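Local coordinates for trichothecene 3-O-acetyltransferase TRI101 (Fusarium sporotrichioides, PDB 2ZBA), which transfers an acetyl group from acetyl-CoA to the 3-hydroxyl of trichothecenes in the biosynthesis of mycotoxins such as T-2 toxin, at residues A[123-128]-A[149-154]; A[129-134]-A[412-417]; A[418-423]-A[433-438]. All coordinates share one frame; numbering follows the deposited sequence.

Contact 1 (A[123-128]-A[149-154])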
loop_
_atom_site.group_PDB
_atom_site.type_symbol
_atom_site.label_atom_id
_atom_site.label_comp_id
_atom_site.label_asym_id
_atom_site.label_seq_id
_atom_site.Cartn_x
_atom_site.Cartn_y
_atom_site.Cartn_z
ATOM N N ASN A 123 -0.685 -7.306 -15.581
ATOM C CA ASN A 123 -0.637 -7.156 -17.017
ATOM C C ASN A 123 -2.030 -7.395 -17.594
ATOM O O ASN A 123 -2.445 -6.750 -18.574
ATOM C CB ASN A 123 0.420 -8.114 -17.578
ATOM C CG ASN A 123 1.845 -7.804 -17.041
ATOM O OD1 ASN A 123 2.508 -8.665 -16.450
ATOM N ND2 ASN A 123 2.302 -6.575 -17.247
ATOM N N VAL A 124 -2.770 -8.283 -16.927
ATOM C CA VAL A 124 -4.138 -8.642 -17.326
ATOM C C VAL A 124 -5.179 -7.648 -16.766
ATOM O O VAL A 124 -6.084 -7.218 -17.490
ATOM C CB VAL A 124 -4.485 -10.118 -16.898
ATOM C CG1 VAL A 124 -5.945 -10.448 -17.153
ATOM C CG2 VAL A 124 -3.595 -11.133 -17.598
ATOM N N VAL A 125 -5.049 -7.272 -15.491
ATOM C CA VAL A 125 -6.118 -6.507 -14.831
ATOM C C VAL A 125 -5.915 -5.003 -14.606
ATOM O O VAL A 125 -6.885 -4.286 -14.327
ATOM C CB VAL A 125 -6.609 -7.194 -13.505
ATOM C CG1 VAL A 125 -7.243 -8.561 -13.807
ATOM C CG2 VAL A 125 -5.469 -7.307 -12.464
ATOM N N ALA A 126 -4.688 -4.518 -14.761
ATOM C CA ALA A 126 -4.346 -3.125 -14.428
ATOM C C ALA A 126 -3.982 -2.277 -15.665
ATOM O O ALA A 126 -3.411 -2.801 -16.632
ATOM C CB ALA A 126 -3.214 -3.100 -13.421
ATOM N N PRO A 127 -4.315 -0.968 -15.638
ATOM C CA PRO A 127 -4.069 -0.122 -16.818
ATOM C C PRO A 127 -2.604 0.254 -17.022
ATOM O O PRO A 127 -2.206 0.578 -18.148
ATOM C CB PRO A 127 -4.923 1.123 -16.545
ATOM C CG PRO A 127 -4.982 1.212 -15.042
ATOM C CD PRO A 127 -4.960 -0.219 -14.540
ATOM N N ARG A 128 -1.817 0.208 -15.944
ATOM C CA ARG A 128 -0.373 0.430 -16.000
ATOM C C ARG A 128 0.316 -0.443 -14.970
ATOM O O ARG A 128 -0.287 -0.804 -13.965
ATOM C CB ARG A 128 -0.049 1.850 -15.583
ATOM C CG ARG A 128 -0.170 2.895 -16.607
ATOM C CD ARG A 128 0.419 4.107 -15.969
ATOM N NE ARG A 128 1.875 4.023 -15.951
ATOM C CZ ARG A 128 2.671 4.888 -16.574
ATOM N NH1 ARG A 128 3.989 4.746 -16.518
ATOM N NH2 ARG A 128 2.143 5.901 -17.253
ATOM N N GLN A 149 -9.062 0.688 -14.540
ATOM C CA GLN A 149 -9.431 -0.330 -15.499
ATOM C C GLN A 149 -10.650 -1.094 -15.036
ATOM O O GLN A 149 -10.677 -1.621 -13.927
ATOM C CB GLN A 149 -8.279 -1.288 -15.744
ATOM C CG GLN A 149 -8.571 -2.288 -16.816
ATOM C CD GLN A 149 -7.339 -2.618 -17.572
ATOM O OE1 GLN A 149 -6.581 -1.709 -17.941
ATOM N NE2 GLN A 149 -7.096 -3.902 -17.796
ATOM N N LEU A 150 -11.652 -1.154 -15.906
ATOM C CA LEU A 150 -12.847 -1.924 -15.676
ATOM C C LEU A 150 -12.745 -3.153 -16.553
ATOM O O LEU A 150 -12.731 -3.055 -17.779
ATOM C CB LEU A 150 -14.064 -1.079 -16.035
ATOM C CG LEU A 150 -15.437 -1.360 -15.427
ATOM C CD1 LEU A 150 -15.405 -1.414 -13.886
ATOM C CD2 LEU A 150 -16.418 -0.299 -15.933
ATOM N N ASN A 151 -12.600 -4.313 -15.921
ATOM C CA ASN A 151 -12.437 -5.568 -16.646
ATOM C C ASN A 151 -13.751 -6.342 -16.614
ATOM O O ASN A 151 -14.370 -6.453 -15.553
ATOM C CB ASN A 151 -11.336 -6.423 -16.008
ATOM C CG ASN A 151 -9.987 -5.734 -15.991
ATOM O OD1 ASN A 151 -9.244 -5.776 -16.986
ATOM N ND2 ASN A 151 -9.648 -5.107 -14.848
ATOM N N PHE A 152 -14.178 -6.873 -17.763
ATOM C CA PHE A 152 -15.324 -7.786 -17.806
ATOM C C PHE A 152 -14.794 -9.205 -17.712
ATOM O O PHE A 152 -13.972 -9.613 -18.515
ATOM C CB PHE A 152 -16.128 -7.647 -19.108
ATOM C CG PHE A 152 -16.611 -6.252 -19.410
ATOM C CD1 PHE A 152 -16.842 -5.322 -18.391
ATOM C CD2 PHE A 152 -16.886 -5.885 -20.732
ATOM C CE1 PHE A 152 -17.305 -4.034 -18.684
ATOM C CE2 PHE A 152 -17.347 -4.611 -21.038
ATOM C CZ PHE A 152 -17.560 -3.682 -20.009
ATOM N N ILE A 153 -15.235 -9.962 -16.719
ATOM C CA ILE A 153 -14.843 -11.382 -16.633
ATOM C C ILE A 153 -16.105 -12.259 -16.625
ATOM O O ILE A 153 -17.196 -11.756 -16.372
ATOM C CB ILE A 153 -13.873 -11.673 -15.432
ATOM C CG1 ILE A 153 -14.579 -11.493 -14.083
ATOM C CG2 ILE A 153 -12.657 -10.733 -15.491
ATOM C CD1 ILE A 153 -14.052 -12.373 -12.948
ATOM N N LYS A 154 -15.967 -13.554 -16.906
ATOM C CA LYS A 154 -17.138 -14.433 -16.973
ATOM C C LYS A 154 -17.820 -14.479 -15.594
ATOM O O LYS A 154 -17.245 -14.954 -14.625
ATOM C CB LYS A 154 -16.778 -15.842 -17.500
ATOM C CG LYS A 154 -16.204 -15.858 -18.920
ATOM C CD LYS A 154 -16.127 -17.276 -19.522
HETATM O O HOH W 1 -4.178 -4.556 -18.352
#
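N151, on strand 149-153, bonds directly to V125 at the end of helix 123-125, and Q149 on the same face of the strand braces it, an example of how a pair of carboxamides can bind the last turn of a helix to a sheet. N151 ND2 donates to V125 O at 2.9 Å, a fairly straight bond with an N-H...O angle of 161°. The acceptor lies close to the N151 amide plane. With CG anti to its own carbonyl carbon (chi1 -60°), N151 turns this amide toward the helix end and presents OD1 to its neighbour. Q149 NE2 donates to that OD1 at 3.0 Å, nearly linearly, so the first amide is held at both its oxygen and its nitrogen.

The Q149 chain leaves with CG anti to the backbone N (chi1 -175°) and bends at chi2, which brings OE1 beside P127 CA at 3.2 Å. P127 and Q149 run past each other in opposite directions, P127 CD resting 3.7 Å from Q149 CB. A water accepts from Q149 NE2 at 3.0 Å and lies within hydrogen-bonding distance of N123 O and A126 O.

I158 O takes a second bond from N151 ND2. The chemistry implies that buried helix-end carbonyls are satisfied from neighbouring strands: V125 O by the N151 amide and the T160 hydroxyl, V124 O by K96, with Q149 as the second-shell residue that fixes the N151 amide.

Contact 2 (A[129-134]-A[412-417]). With ZBA (12,13-Epoxytrichothec-9-ene-3,4,8,15-tetrol-4,15-diacetate-8-isovalerate), chain F.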
loop_
_atom_site.group_PDB
_atom_site.type_symbol
_atom_site.label_atom_id
_atom_site.label_comp_id
_atom_site.label_asym_id
_atom_site.label_seq_id
_atom_site.Cartn_x
_atom_site.Cartn_y
_atom_site.Cartn_z
ATOM N N LYS A 129 1.604 -0.699 -15.181
ATOM C CA LYS A 129 2.398 -1.528 -14.272
ATOM C C LYS A 129 2.769 -0.826 -12.956
ATOM O O LYS A 129 2.805 0.407 -12.870
ATOM C CB LYS A 129 3.647 -2.018 -14.988
ATOM C CG LYS A 129 3.408 -3.105 -16.014
ATOM C CD LYS A 129 4.676 -3.359 -16.864
ATOM C CE LYS A 129 5.872 -3.777 -16.019
ATOM N NZ LYS A 129 5.652 -5.109 -15.375
ATOM N N THR A 130 3.040 -1.626 -11.926
ATOM C CA THR A 130 3.471 -1.108 -10.632
ATOM C C THR A 130 4.822 -0.384 -10.743
ATOM O O THR A 130 4.986 0.723 -10.237
ATOM C CB THR A 130 3.549 -2.242 -9.565
ATOM O OG1 THR A 130 2.256 -2.843 -9.409
ATOM C CG2 THR A 130 4.011 -1.689 -8.201
ATOM N N LEU A 131 5.769 -1.019 -11.425
ATOM C CA LEU A 131 7.140 -0.514 -11.539
ATOM C C LEU A 131 7.429 0.073 -12.927
ATOM O O LEU A 131 6.947 -0.435 -13.937
ATOM C CB LEU A 131 8.147 -1.629 -11.213
ATOM C CG LEU A 131 8.030 -2.355 -9.857
ATOM C CD1 LEU A 131 8.934 -3.573 -9.779
ATOM C CD2 LEU A 131 8.311 -1.436 -8.690
ATOM N N ALA A 132 8.217 1.148 -12.963
ATOM C CA ALA A 132 8.574 1.802 -14.235
ATOM C C ALA A 132 9.609 0.989 -15.038
ATOM O O ALA A 132 10.770 1.383 -15.182
ATOM C CB ALA A 132 9.058 3.225 -14.000
ATOM N N ILE A 133 9.161 -0.160 -15.538
ATOM C CA ILE A 133 9.911 -0.996 -16.460
ATOM C C ILE A 133 9.173 -0.961 -17.788
ATOM O O ILE A 133 7.941 -0.943 -17.828
ATOM C CB ILE A 133 9.981 -2.456 -15.965
ATOM N N GLY A 134 9.926 -0.950 -18.880
ATOM C CA GLY A 134 9.343 -0.802 -20.209
ATOM C C GLY A 134 8.872 0.626 -20.427
ATOM O O GLY A 134 9.244 1.522 -19.663
ATOM N N ARG A 412 -0.649 -8.799 -8.809
ATOM C CA ARG A 412 0.679 -9.345 -8.751
ATOM C C ARG A 412 1.598 -8.588 -9.714
ATOM O O ARG A 412 1.231 -8.282 -10.851
ATOM C CB ARG A 412 0.652 -10.834 -9.107
ATOM C CG ARG A 412 2.002 -11.527 -8.997
ATOM C CD ARG A 412 1.915 -13.033 -9.195
ATOM N NE ARG A 412 1.082 -13.414 -10.345
ATOM C CZ ARG A 412 1.482 -13.412 -11.613
ATOM N NH1 ARG A 412 2.715 -13.054 -11.924
ATOM N NH2 ARG A 412 0.641 -13.765 -12.568
ATOM N N PHE A 413 2.793 -8.280 -9.242
ATOM C CA PHE A 413 3.809 -7.749 -10.127
ATOM C C PHE A 413 5.069 -8.570 -9.941
ATOM O O PHE A 413 4.994 -9.669 -9.415
ATOM C CB PHE A 413 4.004 -6.236 -9.932
ATOM C CG PHE A 413 4.332 -5.812 -8.522
ATOM C CD1 PHE A 413 5.639 -5.476 -8.176
ATOM C CD2 PHE A 413 3.338 -5.700 -7.561
ATOM C CE1 PHE A 413 5.960 -5.058 -6.892
ATOM C CE2 PHE A 413 3.644 -5.270 -6.252
ATOM C CZ PHE A 413 4.955 -4.951 -5.925
ATOM N N GLU A 414 6.203 -8.061 -10.409
ATOM C CA GLU A 414 7.472 -8.789 -10.331
ATOM C C GLU A 414 7.759 -9.209 -8.906
ATOM O O GLU A 414 7.449 -8.464 -7.989
ATOM C CB GLU A 414 8.632 -7.919 -10.836
ATOM C CG GLU A 414 8.665 -7.751 -12.332
ATOM C CD GLU A 414 7.927 -6.514 -12.817
ATOM O OE1 GLU A 414 7.374 -5.750 -11.983
ATOM O OE2 GLU A 414 7.917 -6.301 -14.051
ATOM N N PRO A 415 8.360 -10.405 -8.726
ATOM C CA PRO A 415 8.822 -10.871 -7.430
ATOM C C PRO A 415 9.745 -9.833 -6.818
ATOM O O PRO A 415 10.537 -9.230 -7.515
ATOM C CB PRO A 415 9.601 -12.136 -7.771
ATOM C CG PRO A 415 8.976 -12.627 -9.014
ATOM C CD PRO A 415 8.626 -11.401 -9.785
ATOM N N PHE A 416 9.602 -9.604 -5.524
ATOM C CA PHE A 416 10.343 -8.567 -4.857
ATOM C C PHE A 416 10.582 -9.051 -3.439
ATOM O O PHE A 416 9.759 -8.843 -2.543
ATOM C CB PHE A 416 9.527 -7.288 -4.873
ATOM C CG PHE A 416 10.340 -6.056 -4.767
ATOM C CD1 PHE A 416 10.478 -5.217 -5.860
ATOM C CD2 PHE A 416 10.943 -5.703 -3.561
ATOM C CE1 PHE A 416 11.216 -4.059 -5.766
ATOM C CE2 PHE A 416 11.694 -4.544 -3.454
ATOM C CZ PHE A 416 11.834 -3.719 -4.560
ATOM N N GLU A 417 11.714 -9.725 -3.259
ATOM C CA GLU A 417 11.963 -10.453 -2.041
ATOM C C GLU A 417 11.860 -9.556 -0.793
ATOM O O GLU A 417 12.411 -8.454 -0.763
ATOM C CB GLU A 417 13.323 -11.129 -2.110
ATOM C CG GLU A 417 13.546 -12.073 -0.993
ATOM C CD GLU A 417 14.985 -12.458 -0.841
ATOM O OE1 GLU A 417 15.849 -11.902 -1.558
ATOM O OE2 GLU A 417 15.250 -13.329 -0.001
HETATM O O18 ZBA F . 10.551 -1.884 -2.241
HETATM C C44 ZBA F . 10.432 -0.972 -3.021
HETATM C C45 ZBA F . 11.529 -0.170 -3.622
HETATM C C46 ZBA F . 11.351 0.198 -5.042
HETATM C C48 ZBA F . 11.267 -0.765 -6.114
HETATM C C47 ZBA F . 11.258 1.599 -5.533
HETATM O O17 ZBA F . 9.214 -0.603 -3.418
HETATM C C31 ZBA F . 8.012 -1.074 -2.735
HETATM C C30 ZBA F . 7.913 -0.483 -1.338
HETATM C C32 ZBA F . 6.877 -0.783 -3.665
HETATM C C39 ZBA F . 6.982 -1.442 -5.006
HETATM C C33 ZBA F . 5.870 -0.024 -3.292
HETATM C C34 ZBA F . 5.730 0.556 -1.927
HETATM O O10 ZBA F . 4.924 -0.381 -1.119
HETATM C C29 ZBA F . 7.074 0.831 -1.157
HETATM C C38 ZBA F . 7.798 2.019 -1.827
HETATM O O12 ZBA F . 9.219 1.943 -1.563
HETATM C C40 ZBA F . 9.915 3.072 -1.688
HETATM C C41 ZBA F . 11.374 2.839 -1.472
HETATM O O13 ZBA F . 9.469 4.105 -1.929
HETATM C C28 ZBA F . 6.766 1.157 0.392
HETATM C C37 ZBA F . 8.063 1.553 1.150
HETATM C C35 ZBA F . 6.049 -0.071 0.983
HETATM C C25 ZBA F . 4.753 -0.075 0.279
HETATM C C36 ZBA F . 6.629 -1.194 1.674
HETATM O O11 ZBA F . 5.901 -0.191 2.401
HETATM C C27 ZBA F . 5.578 2.212 0.543
HETATM C C26 ZBA F . 4.341 1.335 0.646
HETATM O O16 ZBA F . 3.255 1.757 -0.140
HETATM O O14 ZBA F . 5.624 3.102 1.700
HETATM O O HOH W 2 5.807 -3.785 -12.266
#
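K129 NZ is gripped by two carboxylates: E414 OE2 at 2.9 Å across the contact, and E122 OE2, whose residue lies on the preceding helix. The bond to E414 comes on the syn side of the oxygen, though 29° out of the carboxylate plane. To get there the lysine chain bends at both chi3 and chi4, and the two side chains cross at about a right angle. A water completes the link, accepting from L131 N at 2.9 Å and donating to E414 OE1, with a weak bond from K129 NZ. Such a mixed anchor of ion pair and water probably keeps both charges well compensated.

Beside it the packing turns apolar. T130 lays CG2 squarely over one face of the F413 ring, 3.9 Å from the centroid and only 1° off the normal, a clear CH-pi contact. F413 takes the crowded position, CG between the backbone N and the carbonyl carbon (chi1 56°), which sets the ring broadside to the threonine. T130 OG1 is meanwhile bonded to R410. L131 divides its branches: CD1 lies 4.1 Å from F413 CD1 and 3.5 Å from E414 OE1, whereas CD2 meets the bound T-2 toxin at C39, 3.9 Å away. F416 approaches the ester of the same toxin, its CE2 3.1 Å from O18.

A charged clasp thus joins two loops, and L131 and F416 form part of the wall of the trichothecene pocket. The arrangement fits the BAHD acyltransferase fold, in which segments from both domains meet at the acceptor site.

Contact 3 (A[418-423]-A[433-438]). With ZBA (12,13-Epoxytrichothec-9-ene-3,4,8,15-tetrol-4,15-diacetate-8-isovalerate), chain F.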
loop_
_atom_site.group_PDB
_atom_site.type_symbol
_atom_site.label_atom_id
_atom_site.label_comp_id
_atom_site.label_asym_id
_atom_site.label_seq_id
_atom_site.Cartn_x
_atom_site.Cartn_y
_atom_site.Cartn_z
ATOM N N SER A 418 11.129 -10.055 0.203
ATOM C CA SER A 418 10.953 -9.433 1.522
ATOM C C SER A 418 9.907 -8.334 1.555
ATOM O O SER A 418 9.606 -7.793 2.619
ATOM C CB SER A 418 12.289 -8.928 2.085
ATOM O OG SER A 418 13.189 -10.017 2.255
ATOM N N LEU A 419 9.341 -8.017 0.391
ATOM C CA LEU A 419 8.264 -7.035 0.316
ATOM C C LEU A 419 6.937 -7.693 0.642
ATOM O O LEU A 419 6.685 -8.806 0.209
ATOM C CB LEU A 419 8.237 -6.323 -1.052
ATOM C CG LEU A 419 7.191 -5.226 -1.283
ATOM C CD1 LEU A 419 7.487 -3.943 -0.447
ATOM C CD2 LEU A 419 7.130 -4.914 -2.774
HETATM N N MSE A 420 6.115 -7.005 1.442
HETATM C CA MSE A 420 4.874 -7.564 1.958
HETATM C C MSE A 420 3.768 -6.524 2.136
HETATM O O MSE A 420 4.041 -5.332 2.341
HETATM C CB MSE A 420 5.134 -8.277 3.290
HETATM C CG MSE A 420 6.098 -9.437 3.169
HETATM SE SE MSE A 420 6.376 -10.376 4.794
HETATM C CE MSE A 420 8.006 -11.304 4.338
ATOM N N TYR A 421 2.522 -6.990 2.067
ATOM C CA TYR A 421 1.340 -6.169 2.317
ATOM C C TYR A 421 0.358 -6.936 3.158
ATOM O O TYR A 421 0.310 -8.164 3.069
ATOM C CB TYR A 421 0.628 -5.813 1.001
ATOM C CG TYR A 421 1.472 -4.966 0.079
ATOM C CD1 TYR A 421 1.491 -3.577 0.207
ATOM C CD2 TYR A 421 2.268 -5.553 -0.909
ATOM C CE1 TYR A 421 2.279 -2.795 -0.625
ATOM C CE2 TYR A 421 3.068 -4.766 -1.750
ATOM C CZ TYR A 421 3.058 -3.396 -1.601
ATOM O OH TYR A 421 3.828 -2.597 -2.427
ATOM N N PHE A 422 -0.456 -6.216 3.929
ATOM C CA PHE A 422 -1.731 -6.774 4.385
ATOM C C PHE A 422 -2.817 -6.119 3.552
ATOM O O PHE A 422 -2.792 -4.903 3.348
ATOM C CB PHE A 422 -2.051 -6.484 5.864
ATOM C CG PHE A 422 -1.072 -7.052 6.859
ATOM C CD1 PHE A 422 -0.310 -8.186 6.581
ATOM C CD2 PHE A 422 -0.943 -6.456 8.115
ATOM C CE1 PHE A 422 0.575 -8.692 7.532
ATOM C CE2 PHE A 422 -0.056 -6.949 9.042
ATOM C CZ PHE A 422 0.690 -8.073 8.761
HETATM N N MSE A 423 -3.782 -6.925 3.102
HETATM C CA MSE A 423 -4.919 -6.440 2.331
HETATM C C MSE A 423 -5.872 -5.702 3.270
HETATM O O MSE A 423 -5.756 -5.845 4.486
HETATM C CB MSE A 423 -5.642 -7.636 1.666
HETATM C CG MSE A 423 -4.880 -8.348 0.519
HETATM SE SE MSE A 423 -4.267 -7.191 -0.975
HETATM C CE MSE A 423 -2.531 -6.653 -0.237
ATOM N N ALA A 433 -2.306 -11.601 3.872
ATOM C CA ALA A 433 -0.999 -11.018 3.669
ATOM C C ALA A 433 -0.509 -11.405 2.283
ATOM O O ALA A 433 -0.532 -12.583 1.910
ATOM C CB ALA A 433 -0.008 -11.509 4.729
ATOM N N SER A 434 -0.073 -10.412 1.527
ATOM C CA SER A 434 0.589 -10.674 0.256
ATOM C C SER A 434 2.087 -10.656 0.565
ATOM O O SER A 434 2.612 -9.678 1.103
ATOM C CB SER A 434 0.186 -9.645 -0.793
ATOM O OG SER A 434 0.592 -10.067 -2.083
ATOM N N ILE A 435 2.746 -11.775 0.293
ATOM C CA ILE A 435 4.110 -12.013 0.749
ATOM C C ILE A 435 4.991 -12.372 -0.449
ATOM O O ILE A 435 4.620 -13.206 -1.288
ATOM C CB ILE A 435 4.159 -13.134 1.878
ATOM C CG1 ILE A 435 3.424 -12.668 3.161
ATOM C CG2 ILE A 435 5.617 -13.629 2.153
ATOM C CD1 ILE A 435 3.442 -13.701 4.364
ATOM N N SER A 436 6.148 -11.726 -0.533
ATOM C CA SER A 436 7.163 -12.089 -1.513
ATOM C C SER A 436 8.417 -12.564 -0.788
ATOM O O SER A 436 8.930 -11.892 0.129
ATOM C CB SER A 436 7.473 -10.935 -2.460
ATOM O OG SER A 436 8.302 -11.365 -3.545
ATOM N N LEU A 437 8.878 -13.752 -1.179
ATOM C CA LEU A 437 10.050 -14.375 -0.595
ATOM C C LEU A 437 10.749 -15.205 -1.669
ATOM O O LEU A 437 10.088 -15.715 -2.585
ATOM C CB LEU A 437 9.643 -15.283 0.583
ATOM C CG LEU A 437 9.119 -14.668 1.897
ATOM C CD1 LEU A 437 8.492 -15.760 2.811
ATOM C CD2 LEU A 437 10.205 -13.897 2.655
ATOM N N ARG A 438 12.072 -15.351 -1.552
ATOM C CA ARG A 438 12.829 -16.264 -2.408
ATOM C C ARG A 438 12.353 -17.710 -2.210
ATOM O O ARG A 438 11.936 -18.074 -1.117
ATOM C CB ARG A 438 14.347 -16.124 -2.171
ATOM C CG ARG A 438 14.886 -16.812 -0.910
ATOM C CD ARG A 438 16.411 -16.731 -0.832
ATOM N NE ARG A 438 16.908 -15.354 -0.819
ATOM C CZ ARG A 438 18.185 -15.007 -0.996
ATOM N NH1 ARG A 438 19.112 -15.937 -1.190
ATOM N NH2 ARG A 438 18.542 -13.728 -0.978
HETATM O O18 ZBA F . 10.551 -1.884 -2.241
HETATM C C44 ZBA F . 10.432 -0.972 -3.021
HETATM C C45 ZBA F . 11.529 -0.170 -3.622
HETATM C C46 ZBA F . 11.351 0.198 -5.042
HETATM C C48 ZBA F . 11.267 -0.765 -6.114
HETATM C C47 ZBA F . 11.258 1.599 -5.533
HETATM O O17 ZBA F . 9.214 -0.603 -3.418
HETATM C C31 ZBA F . 8.012 -1.074 -2.735
HETATM C C30 ZBA F . 7.913 -0.483 -1.338
HETATM C C32 ZBA F . 6.877 -0.783 -3.665
HETATM C C39 ZBA F . 6.982 -1.442 -5.006
HETATM C C33 ZBA F . 5.870 -0.024 -3.292
HETATM C C34 ZBA F . 5.730 0.556 -1.927
HETATM O O10 ZBA F . 4.924 -0.381 -1.119
HETATM C C29 ZBA F . 7.074 0.831 -1.157
HETATM C C38 ZBA F . 7.798 2.019 -1.827
HETATM O O12 ZBA F . 9.219 1.943 -1.563
HETATM C C40 ZBA F . 9.915 3.072 -1.688
HETATM C C41 ZBA F . 11.374 2.839 -1.472
HETATM O O13 ZBA F . 9.469 4.105 -1.929
HETATM C C28 ZBA F . 6.766 1.157 0.392
HETATM C C37 ZBA F . 8.063 1.553 1.150
HETATM C C35 ZBA F . 6.049 -0.071 0.983
HETATM C C25 ZBA F . 4.753 -0.075 0.279
HETATM C C36 ZBA F . 6.629 -1.194 1.674
HETATM O O11 ZBA F . 5.901 -0.191 2.401
HETATM C C27 ZBA F . 5.578 2.212 0.543
HETATM C C26 ZBA F . 4.341 1.335 0.646
HETATM O O16 ZBA F . 3.255 1.757 -0.140
HETATM O O14 ZBA F . 5.624 3.102 1.700
#
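Y421 and S434 form the antiparallel hydrogen-bonded pair at the middle of this hairpin: Y421 N donates to S434 O at 2.9 Å, and S434 N returns a bond to Y421 O at 2.8 Å. The strands run at 174° to one another. At the other end the pairing changes character. S418, with a left-handed phi of 81°, and L419 both face S436; S418 N donates to S436 O, and S436 N to L419 O at 3.1 Å, the pattern of a G1 beta bulge.

The tight side is the face carrying M420, F422, A433 and I435. Selenomethionine M420 has CG anti to its carbonyl carbon (chi1 -61°) and an extended chain that carries CE to I435 CG2 at 4.0 Å and L437 CD2 at 3.8 Å. F422 puts the edge of its ring, at CD1, against A433 CB at 3.8 Å, and helix 269-285 packs on the same phenylalanine.

On the face of Y421 and S434 the two strands touch more loosely, with the CB atoms of that pair 4.3 Å apart. The tyrosine heads for the bound toxin and L419 also reaches it: Y421 OH donates to the ring ether O10 at 2.8 Å, while L419 CD1 meets the epoxide carbon C36 and L419 CD2 lies against C31. S436 OG is occupied by T238 O and F416 N. Farther along, partly exposed R438 passes S418-M423 by and pairs with E417.

The chemistry implies a division of labour: backbone bonds and an apolar face fix the hairpin, while its other face offers one hydroxyl donor and both methyls of a leucine to the trichothecene.

Overall arrangement
Contact 1 ties helix 122-125 to strand 146-153 of the five-stranded sheet, and contact 3 is the hairpin of strands 419-422 and 431-438 in the seven-stranded one. Their centres lie about 22 Å apart, and contact 2 bridges them off the direct line, its centre about 16 Å from that of contact 1 and about 13 Å from that of contact 3. Segment 129-134 continues directly from 123-128, so contacts 1 and 2 interleave along the chain. Segment 412-417 leads from strand 407-409, at the edge of the first sheet, into strand 419-422 of the second. F413 packs its CZ on L419 CD2, joining contacts 2 and 3. Both touch the toxin, consistent with an acceptor site at the junction of the two sheets.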